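Local coordinates for glyoxalase-like domain protein (Staphylococcus aureus, PDB 3P8A) that is of unknown function but, as a glyoxalase-like member of the VOC family, probably binds a small ligand in a curved beta-sheet cleft, at residues H30-P41 with I261-R269. Sequence-based numbering, arbitrary orientation.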
ATOM      1  N   HIS A  30      -6.712   0.574   1.265  1.00 10.11           N
ATOM      2  CA  HIS A  30      -7.978   1.140   0.843  1.00  7.02           C
ATOM      3  C   HIS A  30      -8.773   1.596   2.084  1.00 12.26           C
ATOM      4  O   HIS A  30      -9.197   0.753   2.883  1.00 12.15           O
ATOM      5  CB  HIS A  30      -8.755   0.130  -0.018  1.00  6.50           C
ATOM      6  CG  HIS A  30     -10.050   0.640  -0.597  1.00  9.20           C
ATOM      7  ND1 HIS A  30     -10.860  -0.179  -1.374  1.00 11.02           N
ATOM      8  CD2 HIS A  30     -10.639   1.857  -0.485  1.00 10.72           C
ATOM      9  CE1 HIS A  30     -11.903   0.565  -1.714  1.00 10.32           C
ATOM     10  NE2 HIS A  30     -11.817   1.801  -1.199  1.00 10.20           N
ATOM     11  N   TYR A  31      -8.987   2.930   2.228  1.00  9.44           N
ATOM     12  CA  TYR A  31      -9.781   3.493   3.315  1.00  8.73           C
ATOM     13  C   TYR A  31     -11.273   3.338   2.983  1.00 14.29           C
ATOM     14  O   TYR A  31     -11.720   3.831   1.960  1.00 13.40           O
ATOM     15  CB  TYR A  31      -9.398   4.956   3.666  1.00 10.14           C
ATOM     16  CG  TYR A  31     -10.430   5.669   4.527  1.00 10.60           C
ATOM     17  CD1 TYR A  31     -11.006   6.866   4.111  1.00 12.71           C
ATOM     18  CD2 TYR A  31     -10.884   5.107   5.721  1.00 11.27           C
ATOM     19  CE1 TYR A  31     -11.977   7.510   4.882  1.00 10.63           C
ATOM     20  CE2 TYR A  31     -11.916   5.694   6.452  1.00 12.38           C
ATOM     21  CZ  TYR A  31     -12.442   6.909   6.039  1.00 18.67           C
ATOM     22  OH  TYR A  31     -13.427   7.508   6.778  1.00 20.31           O
ATOM     23  N   ILE A  32     -12.015   2.594   3.837  1.00 13.31           N
ATOM     24  CA  ILE A  32     -13.450   2.317   3.688  1.00 13.05           C
ATOM     25  C   ILE A  32     -14.185   2.698   4.961  1.00 15.61           C
ATOM     26  O   ILE A  32     -13.910   2.126   6.007  1.00 16.02           O
ATOM     27  CB  ILE A  32     -13.719   0.828   3.276  1.00 15.39           C
ATOM     28  CG1 ILE A  32     -13.233   0.575   1.836  1.00 16.06           C
ATOM     29  CG2 ILE A  32     -15.225   0.471   3.402  1.00 15.03           C
ATOM     30  CD1 ILE A  32     -13.335  -0.838   1.341  1.00 18.01           C
ATOM     31  N   ASP A  33     -15.131   3.640   4.871  1.00 12.74           N
ATOM     32  CA  ASP A  33     -15.931   4.036   6.031  1.00 13.94           C
ATOM     33  C   ASP A  33     -16.910   2.889   6.339  1.00 16.81           C
ATOM     34  O   ASP A  33     -17.368   2.249   5.408  1.00 15.33           O
ATOM     35  CB  ASP A  33     -16.721   5.317   5.715  1.00 15.08           C
ATOM     36  CG  ASP A  33     -17.713   5.691   6.795  1.00 17.11           C
ATOM     37  OD1 ASP A  33     -17.283   5.906   7.941  1.00 13.28           O
ATOM     38  OD2 ASP A  33     -18.913   5.790   6.484  1.00 21.83           O
ATOM     39  N   GLN A  34     -17.221   2.626   7.636  1.00 14.77           N
ATOM     40  CA  GLN A  34     -18.149   1.543   8.014  1.00 14.65           C
ATOM     41  C   GLN A  34     -17.687   0.198   7.455  1.00 16.22           C
ATOM     42  O   GLN A  34     -18.458  -0.555   6.838  1.00 15.61           O
ATOM     43  CB  GLN A  34     -19.613   1.857   7.595  1.00 16.83           C
ATOM     44  CG  GLN A  34     -20.227   3.020   8.379  1.00 35.25           C
ATOM     45  CD  GLN A  34     -21.566   3.445   7.824  1.00 60.84           C
ATOM     46  OE1 GLN A  34     -22.350   2.638   7.302  1.00 53.92           O
ATOM     47  NE2 GLN A  34     -21.867   4.730   7.946  1.00 62.08           N
ATOM     48  N   LEU A  35     -16.390  -0.082   7.640  1.00 12.44           N
ATOM     49  CA  LEU A  35     -15.748  -1.315   7.167  1.00 12.19           C
ATOM     50  C   LEU A  35     -16.365  -2.602   7.734  1.00 16.27           C
ATOM     51  O   LEU A  35     -16.332  -3.611   7.047  1.00 14.03           O
ATOM     52  CB  LEU A  35     -14.226  -1.243   7.452  1.00 10.93           C
ATOM     53  CG  LEU A  35     -13.329  -2.420   7.096  1.00 12.22           C
ATOM     54  CD1 LEU A  35     -13.416  -2.776   5.603  1.00 10.22           C
ATOM     55  CD2 LEU A  35     -11.914  -2.134   7.509  1.00 11.14           C
ATOM     56  N   ASP A  36     -16.941  -2.577   8.952  1.00 17.71           N
ATOM     57  CA  ASP A  36     -17.548  -3.787   9.533  1.00 19.22           C
ATOM     58  C   ASP A  36     -18.696  -4.363   8.709  1.00 23.82           C
ATOM     59  O   ASP A  36     -18.927  -5.569   8.745  1.00 23.96           O
ATOM     60  CB  ASP A  36     -18.046  -3.543  10.945  1.00 22.39           C
ATOM     61  CG  ASP A  36     -16.964  -3.627  11.987  1.00 42.94           C
ATOM     62  OD1 ASP A  36     -16.066  -4.501  11.844  1.00 47.63           O
ATOM     63  OD2 ASP A  36     -17.043  -2.875  12.979  1.00 47.67           O
ATOM     64  N   ARG A  37     -19.414  -3.490   7.986  1.00 18.38           N
ATOM     65  CA  ARG A  37     -20.563  -3.867   7.160  1.00 17.70           C
ATOM     66  C   ARG A  37     -20.115  -4.337   5.782  1.00 19.74           C
ATOM     67  O   ARG A  37     -20.872  -4.998   5.069  1.00 18.39           O
ATOM     68  CB  ARG A  37     -21.486  -2.641   6.973  1.00 17.77           C
ATOM     69  CG  ARG A  37     -22.129  -2.126   8.263  1.00 28.22           C
ATOM     70  CD  ARG A  37     -22.707  -0.729   8.095  1.00 39.17           C
ATOM     71  NE  ARG A  37     -23.987  -0.741   7.386  1.00 62.24           N
ATOM     72  CZ  ARG A  37     -25.169  -0.935   7.968  1.00 82.45           C
ATOM     73  NH1 ARG A  37     -26.280  -0.933   7.242  1.00 68.11           N
ATOM     74  NH2 ARG A  37     -25.249  -1.140   9.278  1.00 72.87           N
ATOM     75  N   PHE A  38     -18.898  -3.951   5.402  1.00 15.63           N
ATOM     76  CA  PHE A  38     -18.339  -4.148   4.077  1.00 14.47           C
ATOM     77  C   PHE A  38     -17.946  -5.557   3.689  1.00 19.09           C
ATOM     78  O   PHE A  38     -17.313  -6.267   4.459  1.00 20.62           O
ATOM     79  CB  PHE A  38     -17.184  -3.145   3.825  1.00 14.81           C
ATOM     80  CG  PHE A  38     -16.617  -3.178   2.423  1.00 14.78           C
ATOM     81  CD1 PHE A  38     -17.159  -2.385   1.420  1.00 17.43           C
ATOM     82  CD2 PHE A  38     -15.571  -4.029   2.099  1.00 16.25           C
ATOM     83  CE1 PHE A  38     -16.659  -2.439   0.119  1.00 18.05           C
ATOM     84  CE2 PHE A  38     -15.080  -4.094   0.792  1.00 19.15           C
ATOM     85  CZ  PHE A  38     -15.624  -3.294  -0.189  1.00 16.60           C
ATOM     86  N   SER A  39     -18.233  -5.894   2.428  1.00 14.98           N
ATOM     87  CA  SER A  39     -17.816  -7.086   1.704  1.00 16.55           C
ATOM     88  C   SER A  39     -17.678  -6.682   0.235  1.00 21.74           C
ATOM     89  O   SER A  39     -18.327  -5.731  -0.205  1.00 23.00           O
ATOM     90  CB  SER A  39     -18.830  -8.221   1.848  1.00 22.16           C
ATOM     91  OG  SER A  39     -20.123  -7.826   1.421  1.00 33.33           O
ATOM     92  N   PHE A  40     -16.817  -7.367  -0.514  1.00 19.20           N
ATOM     93  CA  PHE A  40     -16.636  -7.131  -1.937  1.00 19.18           C
ATOM     94  C   PHE A  40     -17.858  -7.641  -2.715  1.00 23.49           C
ATOM     95  O   PHE A  40     -18.466  -8.632  -2.294  1.00 19.89           O
ATOM     96  CB  PHE A  40     -15.381  -7.869  -2.432  1.00 21.78           C
ATOM     97  CG  PHE A  40     -14.174  -6.983  -2.520  1.00 23.42           C
ATOM     98  CD1 PHE A  40     -13.298  -6.868  -1.450  1.00 27.27           C
ATOM     99  CD2 PHE A  40     -13.902  -6.271  -3.675  1.00 26.60           C
ATOM    100  CE1 PHE A  40     -12.167  -6.044  -1.536  1.00 28.68           C
ATOM    101  CE2 PHE A  40     -12.779  -5.448  -3.758  1.00 29.11           C
ATOM    102  CZ  PHE A  40     -11.926  -5.335  -2.686  1.00 27.26           C
ATOM    103  N   PRO A  41     -18.200  -7.007  -3.873  1.00 23.87           N
ATOM    104  CA  PRO A  41     -19.347  -7.472  -4.673  1.00 24.24           C
ATOM    105  C   PRO A  41     -19.208  -8.932  -5.103  1.00 28.20           C
ATOM    106  O   PRO A  41     -18.147  -9.345  -5.573  1.00 27.92           O
ATOM    107  CB  PRO A  41     -19.327  -6.534  -5.881  1.00 26.81           C
ATOM    108  CG  PRO A  41     -18.646  -5.321  -5.386  1.00 31.67           C
ATOM    109  CD  PRO A  41     -17.579  -5.819  -4.492  1.00 26.95           C
ATOM    110  N   ILE A 261     -14.393  -2.867 -11.084  1.00  9.49           N
ATOM    111  CA  ILE A 261     -15.324  -2.601 -10.006  1.00  9.64           C
ATOM    112  C   ILE A 261     -14.918  -1.290  -9.357  1.00 13.30           C
ATOM    113  O   ILE A 261     -13.775  -1.165  -8.898  1.00 11.10           O
ATOM    114  CB  ILE A 261     -15.410  -3.755  -8.957  1.00 13.14           C
ATOM    115  CG1 ILE A 261     -15.672  -5.133  -9.626  1.00 14.39           C
ATOM    116  CG2 ILE A 261     -16.461  -3.434  -7.865  1.00 15.16           C
ATOM    117  CD1 ILE A 261     -15.530  -6.337  -8.697  1.00 20.12           C
ATOM    118  N   PHE A 262     -15.844  -0.317  -9.334  1.00  9.11           N
ATOM    119  CA  PHE A 262     -15.590   0.936  -8.638  0.50  8.38           C
ATOM    120  C   PHE A 262     -16.260   0.809  -7.309  1.00 15.39           C
ATOM    121  O   PHE A 262     -17.483   0.616  -7.237  1.00 17.12           O
ATOM    122  CB  PHE A 262     -16.070   2.222  -9.346  0.50  9.32           C
ATOM    123  CG  PHE A 262     -15.977   3.414  -8.405  0.50  9.73           C
ATOM    124  CD1 PHE A 262     -14.787   4.120  -8.262  0.50 10.24           C
ATOM    125  CD2 PHE A 262     -17.047   3.756  -7.579  0.50 11.34           C
ATOM    126  CE1 PHE A 262     -14.698   5.188  -7.373  0.50 10.48           C
ATOM    127  CE2 PHE A 262     -16.940   4.806  -6.659  0.50 12.75           C
ATOM    128  CZ  PHE A 262     -15.786   5.536  -6.588  0.50 10.29           C
ATOM    129  N   ILE A 263     -15.463   0.887  -6.242  1.00 11.23           N
ATOM    130  CA  ILE A 263     -16.011   0.750  -4.910  1.00 12.55           C
ATOM    131  C   ILE A 263     -15.284   1.592  -3.884  1.00 15.04           C
ATOM    132  O   ILE A 263     -14.057   1.541  -3.788  1.00 13.81           O
ATOM    133  CB  ILE A 263     -16.159  -0.754  -4.527  1.00 16.76           C
ATOM    134  CG1 ILE A 263     -16.927  -0.941  -3.214  1.00 18.83           C
ATOM    135  CG2 ILE A 263     -14.828  -1.526  -4.578  1.00 16.69           C
ATOM    136  CD1 ILE A 263     -17.768  -2.262  -3.178  1.00 28.66           C
ATOM    137  N   ARG A 264     -16.053   2.431  -3.162  1.00 10.32           N
ATOM    138  CA  ARG A 264     -15.575   3.309  -2.090  1.00 10.31           C
ATOM    139  C   ARG A 264     -14.330   4.083  -2.462  1.00 12.39           C
ATOM    140  O   ARG A 264     -13.365   4.077  -1.696  1.00 11.09           O
ATOM    141  CB  ARG A 264     -15.349   2.502  -0.782  1.00 12.97           C
ATOM    142  CG  ARG A 264     -16.571   1.700  -0.305  1.00 17.88           C
ATOM    143  CD  ARG A 264     -17.605   2.566   0.373  1.00 30.19           C
ATOM    144  NE  ARG A 264     -18.386   1.793   1.337  1.00 43.63           N
ATOM    145  CZ  ARG A 264     -18.730   2.216   2.548  1.00 66.32           C
ATOM    146  NH1 ARG A 264     -18.350   3.416   2.973  1.00 50.69           N
ATOM    147  NH2 ARG A 264     -19.438   1.434   3.353  1.00 63.87           N
ATOM    148  N   GLY A 265     -14.370   4.720  -3.630  1.00 10.07           N
ATOM    149  CA  GLY A 265     -13.306   5.575  -4.153  1.00 10.14           C
ATOM    150  C   GLY A 265     -12.123   4.889  -4.814  1.00 12.63           C
ATOM    151  O   GLY A 265     -11.189   5.573  -5.233  1.00 11.61           O
ATOM    152  N   ALA A 266     -12.144   3.553  -4.918  1.00 10.21           N
ATOM    153  CA  ALA A 266     -11.068   2.773  -5.515  1.00 11.23           C
ATOM    154  C   ALA A 266     -11.544   1.979  -6.736  1.00 13.52           C
ATOM    155  O   ALA A 266     -12.746   1.764  -6.912  1.00 14.14           O
ATOM    156  CB  ALA A 266     -10.455   1.843  -4.476  1.00 12.59           C
ATOM    157  N   ILE A 267     -10.616   1.636  -7.636  1.00  7.80           N
ATOM    158  CA  ILE A 267     -10.960   0.882  -8.845  1.00  8.56           C
ATOM    159  C   ILE A 267     -10.194  -0.414  -8.835  1.00 11.09           C
ATOM    160  O   ILE A 267      -8.967  -0.398  -8.745  1.00  9.89           O
ATOM    161  CB  ILE A 267     -10.747   1.669 -10.168  1.00 11.50           C
ATOM    162  CG1 ILE A 267     -11.472   3.037 -10.123  1.00 11.27           C
ATOM    163  CG2 ILE A 267     -11.191   0.825 -11.407  1.00 11.71           C
ATOM    164  CD1 ILE A 267     -10.954   4.014 -11.077  1.00 18.25           C
ATOM    165  N   TYR A 268     -10.924  -1.531  -8.860  1.00  6.42           N
ATOM    166  CA  TYR A 268     -10.307  -2.856  -8.930  1.00  7.77           C
ATOM    167  C   TYR A 268     -10.584  -3.348 -10.346  1.00 11.94           C
ATOM    168  O   TYR A 268     -11.745  -3.522 -10.695  1.00 11.90           O
ATOM    169  CB  TYR A 268     -10.903  -3.801  -7.877  1.00  7.49           C
ATOM    170  CG  TYR A 268     -10.584  -3.407  -6.446  1.00  8.50           C
ATOM    171  CD1 TYR A 268      -9.543  -4.021  -5.748  1.00  8.93           C
ATOM    172  CD2 TYR A 268     -11.317  -2.420  -5.791  1.00  8.96           C
ATOM    173  CE1 TYR A 268      -9.237  -3.656  -4.435  1.00  8.65           C
ATOM    174  CE2 TYR A 268     -11.017  -2.045  -4.479  1.00  9.83           C
ATOM    175  CZ  TYR A 268      -9.985  -2.678  -3.800  1.00 11.23           C
ATOM    176  OH  TYR A 268      -9.693  -2.315  -2.502  1.00 12.34           O
ATOM    177  N   ARG A 269      -9.537  -3.471 -11.188  1.00 10.34           N
ATOM    178  CA  ARG A 269      -9.671  -3.957 -12.570  1.00  9.89           C
ATOM    179  C   ARG A 269      -9.251  -5.413 -12.627  1.00 14.70           C
ATOM    180  O   ARG A 269      -8.194  -5.763 -12.095  1.00 15.32           O
ATOM    181  CB  ARG A 269      -8.825  -3.116 -13.548  1.00 11.31           C
ATOM    182  CG  ARG A 269      -9.322  -1.688 -13.742  1.00 17.53           C
ATOM    183  CD  ARG A 269      -8.357  -0.792 -14.517  1.00 28.15           C
ATOM    184  NE  ARG A 269      -8.146  -1.241 -15.900  1.00 37.96           N
ATOM    185  CZ  ARG A 269      -7.350  -0.641 -16.786  1.00 45.24           C
ATOM    186  NH1 ARG A 269      -6.681   0.459 -16.456  1.00 32.52           N
ATOM    187  NH2 ARG A 269      -7.209  -1.144 -18.007  1.00 22.67           N
TER
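His30, near the end of strand 24-31, sets its ring against one face of the beta hairpin formed by strands 259-263 and 266-272, close to its type I' turn from Ile263 to Ala266. The contact thus ties one mixed sheet of this VOC-like fold to the other. The imidazole is a wedge gripped at both nitrogens: NE2 donates a nearly straight bond (167°) to Arg264 O at 2.8 Å, reaching the carbonyl from above its plane, while ND1 and Tyr268 OH share a hydrogen bond of 2.7 Å. With both ends tied, the ring's rotation is fixed, and Ala266 CB plugs one face in a CH-pi contact while Ile32 CG1 covers the opposite one.

Over one face of Tyr268 the rim of Phe40 stands almost upright, CZ leading, a T-shaped pair with planes at 86° and centroids 4.9 Å apart. Phe107, on strand 106-113, meets both His30 and Tyr268 edge-to-face and widens the aromatic cluster.

On strand 259-263, Ile263 CG1 lies anti to the backbone N (chi1 -171°), which helps carry CD1 into the notch between Phe38 CE1, 3.5 Å away, and Pro41 CD. Pro41 and Ile261 run past each other in opposite directions, touching at CG and CG2, 3.8 Å apart. Arg264, bent at chi2, lies across Ile32; its guanidinium, hydrogen-bonded through NH1 to Gln105, has Asp33 O over one face, too poorly angled for a hydrogen bond. Ile32 CG2 sits over the centre of that same face, 3.9 Å above the plane.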